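Local coordinates for benzyl alcohol dehydrogenase (Acinetobacter calcoaceticus, PDB 1F8F), which catalyses the NAD-dependent interconversion of benzyl alcohol and benzaldehyde, with a zinc ion probably polarising the alcohol for hydride transfer, at residues N104-S109 with G313-S318; V88-Y93 with G319-F324; I285-A290 with K309-V314; G113-G118 with H138-S143. All blocks are in the same frame, centred on the assembly; numbering follows the deposited sequence.

Contact 1: residues N104-S109 with G313-S318; sequences NPAYCS and GVVEGS. With ZN (zinc ion), chain C; NAD (nicotinamide-adenine-dinucleotide), chain F.
The phenol oxygen of Tyr107 is held by two polar groups of 313-318: Val315 N donates to OH over 2.9 Å in a nearly straight bond (169° at the hydrogen), and Ser318 OG lies 3.0 Å from OH in a hydrogen bond that either hydroxyl could donate. The contact joins the structural-zinc loop of a zinc-dependent alcohol dehydrogenase to the turn that leaves the last strand of its Rossmann fold. Cys108, next to Tyr107, is one of four thiolates on that zinc, with Cys94, Cys97 and Cys100; its SG binds the metal at 2.3 Å. Ser318 OG sits at the ring edge, near its plane, whereas Val315 approaches obliquely, bringing CG2 to a tight 3.3 Å from Tyr107 CE1. Val315 CG2 is turned to the tyrosine, while CG1, anti to the backbone N (chi1 -175°), faces Ala106 O and the nicotinamide amide. Ala106 presses its CB on Val315 O at 3.4 Å. One residue on, Glu316 N donates to O7N of NAD over 2.7 Å, which ties the turn to the coenzyme's carboxamide. Gly308 and Leu306 of the second subunit pack on Tyr107 and Val315. Beyond the ring edge, one water donates to Asn104 OD1 at 2.7 Å and to Ser318 O at 3.2 Å.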
# COMPACT_ATOMS: atom_id res chain seq x y z
N ASN A 104 15.01 -1.48 -3.58
CA ASN A 104 15.03 -2.93 -3.50
C ASN A 104 16.39 -3.52 -3.83
O ASN A 104 16.47 -4.36 -4.74
CB ASN A 104 14.06 -3.49 -4.57
CG ASN A 104 12.63 -3.05 -4.49
OD1 ASN A 104 11.84 -3.48 -3.63
ND2 ASN A 104 12.15 -2.15 -5.38
N PRO A 105 17.45 -3.19 -3.10
CA PRO A 105 18.79 -3.68 -3.44
C PRO A 105 18.92 -5.18 -3.35
O PRO A 105 19.68 -5.88 -4.04
CB PRO A 105 19.72 -2.95 -2.44
CG PRO A 105 18.81 -2.63 -1.28
CD PRO A 105 17.47 -2.25 -1.94
N ALA A 106 18.11 -5.79 -2.44
CA ALA A 106 18.18 -7.26 -2.35
C ALA A 106 17.84 -7.91 -3.70
O ALA A 106 18.21 -9.08 -3.84
CB ALA A 106 17.26 -7.77 -1.27
N TYR A 107 17.13 -7.27 -4.61
CA TYR A 107 16.66 -7.76 -5.89
C TYR A 107 17.47 -7.26 -7.06
O TYR A 107 17.14 -7.40 -8.24
CB TYR A 107 15.09 -7.53 -6.00
CG TYR A 107 14.48 -8.28 -4.81
CD1 TYR A 107 14.52 -9.66 -4.69
CD2 TYR A 107 13.97 -7.57 -3.74
CE1 TYR A 107 14.07 -10.33 -3.59
CE2 TYR A 107 13.41 -8.25 -2.66
CZ TYR A 107 13.51 -9.63 -2.55
OH TYR A 107 12.95 -10.18 -1.41
N CYS A 108 18.59 -6.61 -6.77
CA CYS A 108 19.57 -6.09 -7.73
C CYS A 108 19.73 -7.07 -8.85
O CYS A 108 19.97 -8.29 -8.71
CB CYS A 108 20.97 -5.81 -7.12
SG CYS A 108 22.37 -5.33 -8.11
N SER A 109 19.70 -6.57 -10.10
CA SER A 109 19.87 -7.47 -11.25
C SER A 109 21.29 -8.03 -11.31
O SER A 109 21.61 -8.94 -12.09
CB SER A 109 19.37 -6.80 -12.53
OG SER A 109 20.20 -5.68 -12.84
N GLY A 313 8.34 -14.80 -2.16
CA GLY A 313 9.77 -15.01 -2.01
C GLY A 313 10.55 -13.88 -1.37
O GLY A 313 10.33 -12.74 -1.86
N VAL A 314 11.44 -14.11 -0.41
CA VAL A 314 12.15 -13.00 0.22
C VAL A 314 13.67 -13.21 0.32
O VAL A 314 14.10 -14.21 0.92
CB VAL A 314 11.63 -12.76 1.65
CG1 VAL A 314 12.52 -11.80 2.42
CG2 VAL A 314 10.19 -12.24 1.70
N VAL A 315 14.47 -12.26 -0.12
CA VAL A 315 15.94 -12.26 -0.03
C VAL A 315 16.39 -11.21 0.98
O VAL A 315 15.99 -10.04 0.92
CB VAL A 315 16.64 -11.89 -1.38
CG1 VAL A 315 18.17 -12.00 -1.35
CG2 VAL A 315 16.14 -12.74 -2.53
N GLU A 316 17.19 -11.61 1.97
CA GLU A 316 17.77 -10.76 2.96
C GLU A 316 16.80 -9.79 3.62
O GLU A 316 17.19 -8.72 4.12
CB GLU A 316 18.94 -9.94 2.34
CG GLU A 316 20.02 -10.83 1.74
CD GLU A 316 21.06 -11.20 2.81
OE1 GLU A 316 21.05 -10.69 3.95
OE2 GLU A 316 21.90 -12.04 2.51
N GLY A 317 15.55 -10.21 3.82
CA GLY A 317 14.57 -9.43 4.55
C GLY A 317 13.99 -8.29 3.73
O GLY A 317 13.22 -7.50 4.33
N SER A 318 14.22 -8.16 2.45
CA SER A 318 13.74 -7.04 1.65
C SER A 318 14.02 -5.63 2.16
O SER A 318 13.28 -4.74 1.70
CB SER A 318 12.22 -7.21 1.43
OG SER A 318 11.99 -8.52 0.90
ZN ZN C . 21.58 -3.22 -8.73
PA NAD F . 19.71 -22.95 11.23
O1A NAD F . 20.26 -22.17 12.38
O2A NAD F . 20.32 -24.25 10.93
O5B NAD F . 18.12 -23.03 11.33
C5B NAD F . 17.15 -23.83 10.62
C4B NAD F . 16.30 -24.65 11.58
O4B NAD F . 15.42 -25.53 10.81
C3B NAD F . 17.05 -25.55 12.57
O3B NAD F . 16.84 -25.15 13.92
C2B NAD F . 16.47 -26.96 12.38
O2B NAD F . 16.21 -27.68 13.59
C1B NAD F . 15.16 -26.65 11.64
N9A NAD F . 14.66 -27.74 10.81
C8A NAD F . 15.30 -28.44 9.82
N7A NAD F . 14.54 -29.38 9.26
C5A NAD F . 13.34 -29.28 9.95
C6A NAD F . 12.13 -29.99 9.86
N6A NAD F . 11.88 -30.97 8.99
N1A NAD F . 11.12 -29.62 10.69
C2A NAD F . 11.35 -28.62 11.59
N3A NAD F . 12.42 -27.90 11.75
C4A NAD F . 13.40 -28.29 10.91
O3 NAD F . 19.84 -21.98 9.93
PN NAD F . 19.61 -20.40 9.91
O1N NAD F . 18.46 -20.02 10.75
O2N NAD F . 20.87 -19.73 10.28
O5D NAD F . 19.30 -20.22 8.33
C5D NAD F . 17.98 -20.54 7.84
C4D NAD F . 17.89 -20.78 6.37
O4D NAD F . 17.72 -19.54 5.61
C3D NAD F . 18.92 -21.62 5.61
O3D NAD F . 18.26 -22.24 4.49
C2D NAD F . 19.81 -20.49 5.04
O2D NAD F . 20.70 -20.91 4.02
C1D NAD F . 18.65 -19.63 4.52
N1N NAD F . 19.09 -18.25 4.32
C2N NAD F . 18.38 -17.52 3.43
C3N NAD F . 18.72 -16.20 3.24
C7N NAD F . 17.95 -15.25 2.25
O7N NAD F . 18.33 -14.09 2.11
N7N NAD F . 16.88 -15.83 1.61
C4N NAD F . 19.77 -15.60 3.99
C5N NAD F . 19.99 -16.28 5.21
C6N NAD F . 19.70 -17.61 5.45
O HOH W 1 12.93 -4.73 -1.52

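Contact 2: residues V88-Y93 with G319-F324; sequences VLSYGY and GSPKKF
Pro321 presses its ring into the angle between Ser90 and Tyr91, and this is the close half of the contact. Its CB lies 3.5 Å from Ser90 OG, and its CG meets Tyr91 CE2 at 3.7 Å, coming in obliquely to the phenol ring as the two side chains cross at about a right angle. Tyr91 reaches the proline because its CG stands between the backbone N and the carbonyl carbon (chi1 57°). The serine hydroxyl also has a polar partner, Gln176 NE2 on helix 174-186. Even here a water lies in the plane of the Tyr91 ring, 2.6 Å from OH, and takes a weak bond from Gly319 N. The other half is looser. Tyr93 OH comes no nearer to Lys322 than 4.1 Å, at CG; a second water, 2.7 Å from Tyr93 OH and 3.1 Å from Ser320 OG, fills in as a bridge. Lys322 bends at chi2 and carries NZ to the carbonyls of Glu153 and Thr156. Asn101 of the third subunit packs on Ser320 and Lys322. The first turn of helix 321-333 thus meets the loop that follows strand 86-89, consistent with the chain's return from coenzyme to catalytic domain in medium-chain alcohol dehydrogenases.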
# COMPACT_ATOMS: atom_id res chain seq x y z
N VAL A 88 29.46 -2.66 9.90
CA VAL A 88 28.87 -3.99 9.65
C VAL A 88 28.87 -4.24 8.15
O VAL A 88 28.59 -3.29 7.39
CB VAL A 88 27.48 -4.06 10.31
CG1 VAL A 88 26.79 -5.34 9.80
CG2 VAL A 88 27.55 -4.12 11.84
N LEU A 89 29.36 -5.27 7.55
CA LEU A 89 29.49 -5.50 6.13
C LEU A 89 28.35 -6.45 5.72
O LEU A 89 28.25 -7.59 6.17
CB LEU A 89 30.75 -6.33 5.85
CG LEU A 89 32.03 -5.83 6.50
CD1 LEU A 89 33.25 -6.49 5.84
CD2 LEU A 89 32.18 -4.30 6.34
N SER A 90 27.46 -5.93 4.92
CA SER A 90 26.25 -6.53 4.45
C SER A 90 26.47 -7.13 3.07
O SER A 90 27.61 -7.14 2.61
CB SER A 90 25.12 -5.47 4.41
OG SER A 90 23.82 -5.97 4.22
N TYR A 91 25.44 -7.66 2.41
CA TYR A 91 25.60 -8.24 1.10
C TYR A 91 25.98 -7.17 0.05
O TYR A 91 26.10 -5.99 0.26
CB TYR A 91 24.36 -8.98 0.64
CG TYR A 91 23.09 -8.12 0.63
CD1 TYR A 91 22.67 -7.48 -0.54
CD2 TYR A 91 22.29 -8.03 1.75
CE1 TYR A 91 21.53 -6.68 -0.55
CE2 TYR A 91 21.15 -7.26 1.77
CZ TYR A 91 20.76 -6.63 0.60
OH TYR A 91 19.62 -5.85 0.63
N GLY A 92 26.21 -7.65 -1.17
CA GLY A 92 26.65 -6.99 -2.36
C GLY A 92 25.64 -6.61 -3.41
O GLY A 92 24.91 -7.38 -4.02
N TYR A 93 25.53 -5.27 -3.63
CA TYR A 93 24.62 -4.68 -4.61
C TYR A 93 25.25 -3.58 -5.47
O TYR A 93 26.21 -2.90 -5.10
CB TYR A 93 23.31 -4.22 -3.99
CG TYR A 93 23.33 -3.07 -3.02
CD1 TYR A 93 23.88 -3.25 -1.75
CD2 TYR A 93 22.83 -1.81 -3.32
CE1 TYR A 93 23.94 -2.25 -0.80
CE2 TYR A 93 22.87 -0.78 -2.39
CZ TYR A 93 23.42 -1.02 -1.15
OH TYR A 93 23.47 0.02 -0.23
N GLY A 319 14.98 -5.23 3.01
CA GLY A 319 14.90 -3.74 3.24
C GLY A 319 16.01 -3.05 2.44
O GLY A 319 16.48 -3.48 1.40
N SER A 320 16.44 -1.96 3.02
CA SER A 320 17.65 -1.26 2.60
C SER A 320 18.52 -1.32 3.86
O SER A 320 18.18 -0.78 4.91
CB SER A 320 17.38 0.14 2.07
OG SER A 320 18.52 0.98 2.30
N PRO A 321 19.62 -2.06 3.79
CA PRO A 321 20.50 -2.28 4.93
C PRO A 321 21.08 -1.04 5.60
O PRO A 321 21.19 -1.03 6.84
CB PRO A 321 21.58 -3.24 4.44
CG PRO A 321 21.01 -3.81 3.20
CD PRO A 321 20.01 -2.87 2.61
N LYS A 322 21.42 -0.01 4.82
CA LYS A 322 21.93 1.25 5.25
C LYS A 322 20.92 1.99 6.16
O LYS A 322 21.34 2.73 7.05
CB LYS A 322 22.24 2.18 4.06
CG LYS A 322 23.58 1.97 3.38
CD LYS A 322 24.65 3.02 3.81
CE LYS A 322 25.97 2.24 3.59
NZ LYS A 322 27.22 3.03 3.78
N LYS A 323 19.64 1.69 5.97
CA LYS A 323 18.57 2.16 6.80
C LYS A 323 18.18 1.19 7.93
O LYS A 323 18.11 1.57 9.09
CB LYS A 323 17.29 2.41 5.97
CG LYS A 323 16.27 3.22 6.74
CD LYS A 323 14.85 3.11 6.13
CE LYS A 323 13.94 4.07 6.91
NZ LYS A 323 12.58 4.06 6.34
N PHE A 324 17.89 -0.07 7.63
CA PHE A 324 17.44 -1.10 8.55
C PHE A 324 18.45 -1.57 9.60
O PHE A 324 18.02 -1.87 10.73
CB PHE A 324 16.93 -2.33 7.73
CG PHE A 324 16.04 -3.26 8.53
CD1 PHE A 324 14.96 -2.81 9.26
CD2 PHE A 324 16.29 -4.63 8.59
CE1 PHE A 324 14.15 -3.68 9.99
CE2 PHE A 324 15.49 -5.50 9.29
CZ PHE A 324 14.39 -5.04 10.01
O HOH W 2 18.15 -6.43 2.67
O HOH W 3 21.22 -0.14 1.29

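Contact 3: residues I285-A290 with K309-V314; sequences IAVVGA and KTILGV. With NAD (nicotinamide-adenine-dinucleotide), chain F.
Val288 and Val314, side by side with CG1 of Val288 3.9 Å from CB of Val314, both offer their carbonyls to the flat carboxamide of NAD: N7N donates to Val288 O and to Val314 O, each at 3.3 Å, the first bond the straighter (158° against 137°). Two backbone oxygens from neighbouring strand ends thus grip one amide nitrogen and probably help fix the rotation of the carboxamide. Behind them the backbones pair in parallel. Leu312 N donates to Ile285 O at 3.0 Å, Val287 N to Leu312 O at 2.7 Å, and Val314 N to Val287 O at 3.2 Å. These are the fifth and sixth strands of a Rossmann sheet in the order 3-2-1-4-5-6. One face carries Ile285, Val287 and Ile311, with Val276 of helix 269-277 against both isoleucines; CG2 of Ile285 lies 4.1 Å from CG1 of Ile311. On the other face Ala286 CB meets Val314 CG2 at 3.9 Å, and helix 174-186 covers them with Leu186 and Ala185. Thr310, Ile311 and Leu312 pair antiparallel with a strand of the second subunit, continuing the sheet across the interface.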
# COMPACT_ATOMS: atom_id res chain seq x y z
N ILE A 285 2.48 -16.10 3.51
CA ILE A 285 3.64 -16.84 3.99
C ILE A 285 4.87 -16.39 3.22
O ILE A 285 4.86 -16.39 1.98
CB ILE A 285 3.48 -18.38 3.90
CG1 ILE A 285 4.71 -19.06 4.58
CG2 ILE A 285 3.29 -18.89 2.50
CD1 ILE A 285 4.58 -20.53 4.94
N ALA A 286 5.92 -15.93 3.87
CA ALA A 286 7.15 -15.48 3.26
C ALA A 286 8.17 -16.64 3.17
O ALA A 286 8.41 -17.24 4.21
CB ALA A 286 7.81 -14.32 4.03
N VAL A 287 8.85 -16.87 2.03
CA VAL A 287 9.77 -17.96 1.88
C VAL A 287 11.22 -17.55 1.96
O VAL A 287 11.68 -16.91 1.02
CB VAL A 287 9.50 -18.69 0.52
CG1 VAL A 287 10.46 -19.84 0.29
CG2 VAL A 287 8.09 -19.31 0.48
N VAL A 288 11.98 -17.87 3.02
CA VAL A 288 13.39 -17.51 3.08
C VAL A 288 14.33 -18.71 3.04
O VAL A 288 15.54 -18.60 2.75
CB VAL A 288 13.80 -16.63 4.29
CG1 VAL A 288 13.09 -15.27 4.25
CG2 VAL A 288 13.53 -17.20 5.68
N GLY A 289 13.93 -19.92 3.39
CA GLY A 289 14.82 -21.09 3.38
C GLY A 289 14.85 -21.71 1.98
O GLY A 289 13.85 -21.75 1.28
N ALA A 290 15.93 -22.28 1.55
CA ALA A 290 16.13 -22.88 0.26
C ALA A 290 16.56 -24.34 0.19
O ALA A 290 17.54 -24.74 0.81
CB ALA A 290 17.37 -22.12 -0.29
N LYS A 309 -5.09 -16.61 -0.37
CA LYS A 309 -3.76 -16.73 0.17
C LYS A 309 -2.64 -16.19 -0.69
O LYS A 309 -2.55 -16.30 -1.92
CB LYS A 309 -3.56 -18.23 0.52
CG LYS A 309 -4.41 -18.71 1.70
CD LYS A 309 -4.08 -20.19 2.08
CE LYS A 309 -5.11 -20.59 3.13
NZ LYS A 309 -5.06 -22.03 3.54
N THR A 310 -1.61 -15.65 -0.05
CA THR A 310 -0.40 -15.18 -0.70
C THR A 310 0.89 -15.93 -0.32
O THR A 310 1.25 -16.23 0.82
CB THR A 310 -0.16 -13.68 -0.50
OG1 THR A 310 -1.36 -12.96 -0.70
CG2 THR A 310 0.89 -13.26 -1.52
N ILE A 311 1.62 -16.30 -1.36
CA ILE A 311 2.89 -17.01 -1.17
C ILE A 311 4.00 -16.09 -1.71
O ILE A 311 3.92 -15.77 -2.91
CB ILE A 311 2.94 -18.35 -1.89
CG1 ILE A 311 2.14 -19.56 -1.38
CG2 ILE A 311 4.34 -18.93 -1.82
CD1 ILE A 311 2.17 -20.65 -2.50
N LEU A 312 4.98 -15.62 -0.95
CA LEU A 312 6.02 -14.75 -1.45
C LEU A 312 7.50 -14.99 -1.10
O LEU A 312 7.91 -15.25 0.02
CB LEU A 312 5.83 -13.25 -1.13
CG LEU A 312 5.87 -12.72 0.27
CD1 LEU A 312 6.25 -11.26 0.40
CD2 LEU A 312 4.47 -12.91 0.87
N GLY A 313 8.34 -14.80 -2.16
CA GLY A 313 9.77 -15.01 -2.01
C GLY A 313 10.55 -13.88 -1.37
O GLY A 313 10.33 -12.74 -1.86
N VAL A 314 11.44 -14.11 -0.41
CA VAL A 314 12.15 -13.00 0.22
C VAL A 314 13.67 -13.21 0.32
O VAL A 314 14.10 -14.21 0.92
CB VAL A 314 11.63 -12.76 1.65
CG1 VAL A 314 12.52 -11.80 2.42
CG2 VAL A 314 10.19 -12.24 1.70
PA NAD F . 19.71 -22.95 11.23
O1A NAD F . 20.26 -22.17 12.38
O2A NAD F . 20.32 -24.25 10.93
O5B NAD F . 18.12 -23.03 11.33
C5B NAD F . 17.15 -23.83 10.62
C4B NAD F . 16.30 -24.65 11.58
O4B NAD F . 15.42 -25.53 10.81
C3B NAD F . 17.05 -25.55 12.57
O3B NAD F . 16.84 -25.15 13.92
C2B NAD F . 16.47 -26.96 12.38
O2B NAD F . 16.21 -27.68 13.59
C1B NAD F . 15.16 -26.65 11.64
N9A NAD F . 14.66 -27.74 10.81
C8A NAD F . 15.30 -28.44 9.82
N7A NAD F . 14.54 -29.38 9.26
C5A NAD F . 13.34 -29.28 9.95
C6A NAD F . 12.13 -29.99 9.86
N6A NAD F . 11.88 -30.97 8.99
N1A NAD F . 11.12 -29.62 10.69
C2A NAD F . 11.35 -28.62 11.59
N3A NAD F . 12.42 -27.90 11.75
C4A NAD F . 13.40 -28.29 10.91
O3 NAD F . 19.84 -21.98 9.93
PN NAD F . 19.61 -20.40 9.91
O1N NAD F . 18.46 -20.02 10.75
O2N NAD F . 20.87 -19.73 10.28
O5D NAD F . 19.30 -20.22 8.33
C5D NAD F . 17.98 -20.54 7.84
C4D NAD F . 17.89 -20.78 6.37
O4D NAD F . 17.72 -19.54 5.61
C3D NAD F . 18.92 -21.62 5.61
O3D NAD F . 18.26 -22.24 4.49
C2D NAD F . 19.81 -20.49 5.04
O2D NAD F . 20.70 -20.91 4.02
C1D NAD F . 18.65 -19.63 4.52
N1N NAD F . 19.09 -18.25 4.32
C2N NAD F . 18.38 -17.52 3.43
C3N NAD F . 18.72 -16.20 3.24
C7N NAD F . 17.95 -15.25 2.25
O7N NAD F . 18.33 -14.09 2.11
N7N NAD F . 16.88 -15.83 1.61
C4N NAD F . 19.77 -15.60 3.99
C5N NAD F . 19.99 -16.28 5.21
C6N NAD F . 19.70 -17.61 5.45

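Contact 4: residues G113-G118 with H138-S143; sequences GRNFSG and HFFAQS. With SO4 (sulfate ion), chain D.
Asn115 and Phe140, whose CA atoms are 3.6 Å apart, bury the most surface here and touch through both backbone and side chain. Phe140 N donates to Asn115 O over 3.0 Å (166° at the hydrogen), in the carbonyl plane and on a lone pair. The asparagine side chain crosses the phenylalanine at about a right angle: CB lies over one face of the ring, 4.2 Å from its centroid in a CH-pi contact, and OD1 comes within 3.1 Å of Phe140 CA. Amide and ring stand almost perpendicular, 85° apart. With CG beside its backbone N (chi1 -62°), Asn115 can also send ND2 to Gly92 O, a bond that helps hold the amide's rotation. Phe116 adds a T-shaped pair, taking the edge of Phe140 on its face, with centroids 5.3 Å apart. His138, third in buried surface, acts through its backbone: a water donates to its O and accepts from Gly118 N, both at 3.1 Å. Arg114 is salt-bridged to Glu110, and its NH2 makes two weak bonds to a sulfate, probably from the crystallisation liquor. Phe140 also stacks on His65, which binds a zinc ion together with Cys44 and Cys173. A bound ethanol, probably from the same liquor, lies about 3 Å from the Phe140 side chain, consistent with the wall of an alcohol dehydrogenase substrate pocket.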
# COMPACT_ATOMS: atom_id res chain seq x y z
N GLY A 113 26.05 -12.28 -9.16
CA GLY A 113 27.37 -11.96 -9.64
C GLY A 113 28.23 -11.20 -8.65
O GLY A 113 29.49 -11.24 -8.76
N ARG A 114 27.69 -10.40 -7.75
CA ARG A 114 28.43 -9.62 -6.78
C ARG A 114 28.76 -10.40 -5.51
O ARG A 114 29.74 -10.01 -4.87
CB ARG A 114 27.70 -8.32 -6.41
CG ARG A 114 27.97 -7.25 -7.46
CD ARG A 114 27.03 -6.07 -7.47
NE ARG A 114 27.23 -5.26 -8.69
CZ ARG A 114 28.25 -4.45 -8.85
NH1 ARG A 114 29.11 -4.36 -7.83
NH2 ARG A 114 28.52 -3.68 -9.90
N ASN A 115 28.00 -11.42 -5.21
CA ASN A 115 28.16 -12.23 -4.01
C ASN A 115 28.62 -13.65 -4.24
O ASN A 115 29.31 -14.24 -3.43
CB ASN A 115 26.78 -12.31 -3.31
CG ASN A 115 26.33 -10.90 -2.92
OD1 ASN A 115 26.42 -10.45 -1.76
ND2 ASN A 115 25.83 -10.07 -3.84
N PHE A 116 28.19 -14.21 -5.37
CA PHE A 116 28.44 -15.60 -5.70
C PHE A 116 29.41 -15.91 -6.82
O PHE A 116 29.73 -17.10 -6.93
CB PHE A 116 27.07 -16.24 -6.02
CG PHE A 116 26.19 -16.50 -4.83
CD1 PHE A 116 26.66 -17.38 -3.87
CD2 PHE A 116 24.94 -15.95 -4.65
CE1 PHE A 116 25.93 -17.70 -2.75
CE2 PHE A 116 24.18 -16.24 -3.52
CZ PHE A 116 24.68 -17.13 -2.58
N SER A 117 29.90 -14.95 -7.59
CA SER A 117 30.77 -15.22 -8.72
C SER A 117 32.14 -15.78 -8.32
O SER A 117 32.62 -16.75 -8.89
CB SER A 117 30.99 -13.94 -9.54
OG SER A 117 31.66 -12.95 -8.78
N GLY A 118 32.73 -15.16 -7.32
CA GLY A 118 34.02 -15.52 -6.78
C GLY A 118 35.03 -14.46 -7.15
O GLY A 118 36.18 -14.54 -6.71
N HIS A 138 35.94 -11.76 -2.91
CA HIS A 138 34.73 -10.97 -3.15
C HIS A 138 33.44 -11.68 -2.80
O HIS A 138 32.43 -11.42 -3.47
CB HIS A 138 34.64 -10.64 -4.68
CG HIS A 138 35.48 -9.46 -4.99
ND1 HIS A 138 36.80 -9.56 -5.37
CD2 HIS A 138 35.21 -8.13 -4.98
CE1 HIS A 138 37.31 -8.36 -5.55
NE2 HIS A 138 36.37 -7.46 -5.36
N PHE A 139 33.44 -12.57 -1.82
CA PHE A 139 32.30 -13.40 -1.47
C PHE A 139 31.31 -12.61 -0.62
O PHE A 139 31.60 -12.10 0.44
CB PHE A 139 32.78 -14.66 -0.74
CG PHE A 139 31.66 -15.56 -0.30
CD1 PHE A 139 30.83 -16.14 -1.23
CD2 PHE A 139 31.46 -15.85 1.05
CE1 PHE A 139 29.83 -16.99 -0.87
CE2 PHE A 139 30.43 -16.69 1.42
CZ PHE A 139 29.60 -17.26 0.46
N PHE A 140 30.13 -12.40 -1.18
CA PHE A 140 29.10 -11.52 -0.66
C PHE A 140 29.77 -10.14 -0.57
O PHE A 140 29.57 -9.42 0.40
CB PHE A 140 28.51 -11.98 0.67
CG PHE A 140 27.41 -13.02 0.58
CD1 PHE A 140 27.56 -14.31 0.15
CD2 PHE A 140 26.15 -12.56 1.01
CE1 PHE A 140 26.47 -15.15 0.13
CE2 PHE A 140 25.05 -13.40 1.00
CZ PHE A 140 25.21 -14.71 0.55
N ALA A 141 30.68 -9.80 -1.48
CA ALA A 141 31.45 -8.58 -1.52
C ALA A 141 32.24 -8.26 -0.26
O ALA A 141 32.45 -7.07 0.09
CB ALA A 141 30.53 -7.39 -1.88
N GLN A 142 32.74 -9.30 0.43
CA GLN A 142 33.54 -9.06 1.62
C GLN A 142 34.58 -10.16 1.86
O GLN A 142 35.72 -9.82 2.24
CB GLN A 142 32.65 -8.89 2.85
CG GLN A 142 31.77 -10.08 3.24
CD GLN A 142 30.89 -9.55 4.36
OE1 GLN A 142 31.10 -9.59 5.57
NE2 GLN A 142 29.76 -9.00 3.88
N SER A 143 34.19 -11.42 1.74
CA SER A 143 35.16 -12.52 2.02
C SER A 143 35.68 -12.29 3.44
O SER A 143 36.85 -12.03 3.58
CB SER A 143 36.27 -12.44 0.97
OG SER A 143 36.07 -13.37 -0.08
S SO4 D . 31.67 -1.65 -10.62
O1 SO4 D . 33.05 -1.32 -11.10
O2 SO4 D . 30.85 -2.08 -11.80
O3 SO4 D . 31.06 -0.48 -9.91
O4 SO4 D . 31.78 -2.80 -9.66
O HOH W 4 31.25 -12.79 -5.94

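Overall arrangement
Contact 1 is the hub. It shares Gly313 and Val314 with contact 3, centres 12 Å apart, and both touch NAD and the second subunit. Contact 2 is its near neighbour, centres 10 Å apart, where Ala106 N packs 3.4 Å from Tyr91 OH. Glu316 OE2 packs against Phe140 CE2 at 3.7 Å, where contacts 1 and 4 touch. Contacts 2 and 4 are joined by a probable hydrogen bond from Gln142 NE2 to Leu89 O, 3.1 Å. Contacts 3 and 4, centres 24 Å apart, do not touch: one reaches the nicotinamide, the other comes, through the side chain of Phe140, to about 5 Å from the zinc bound by His65.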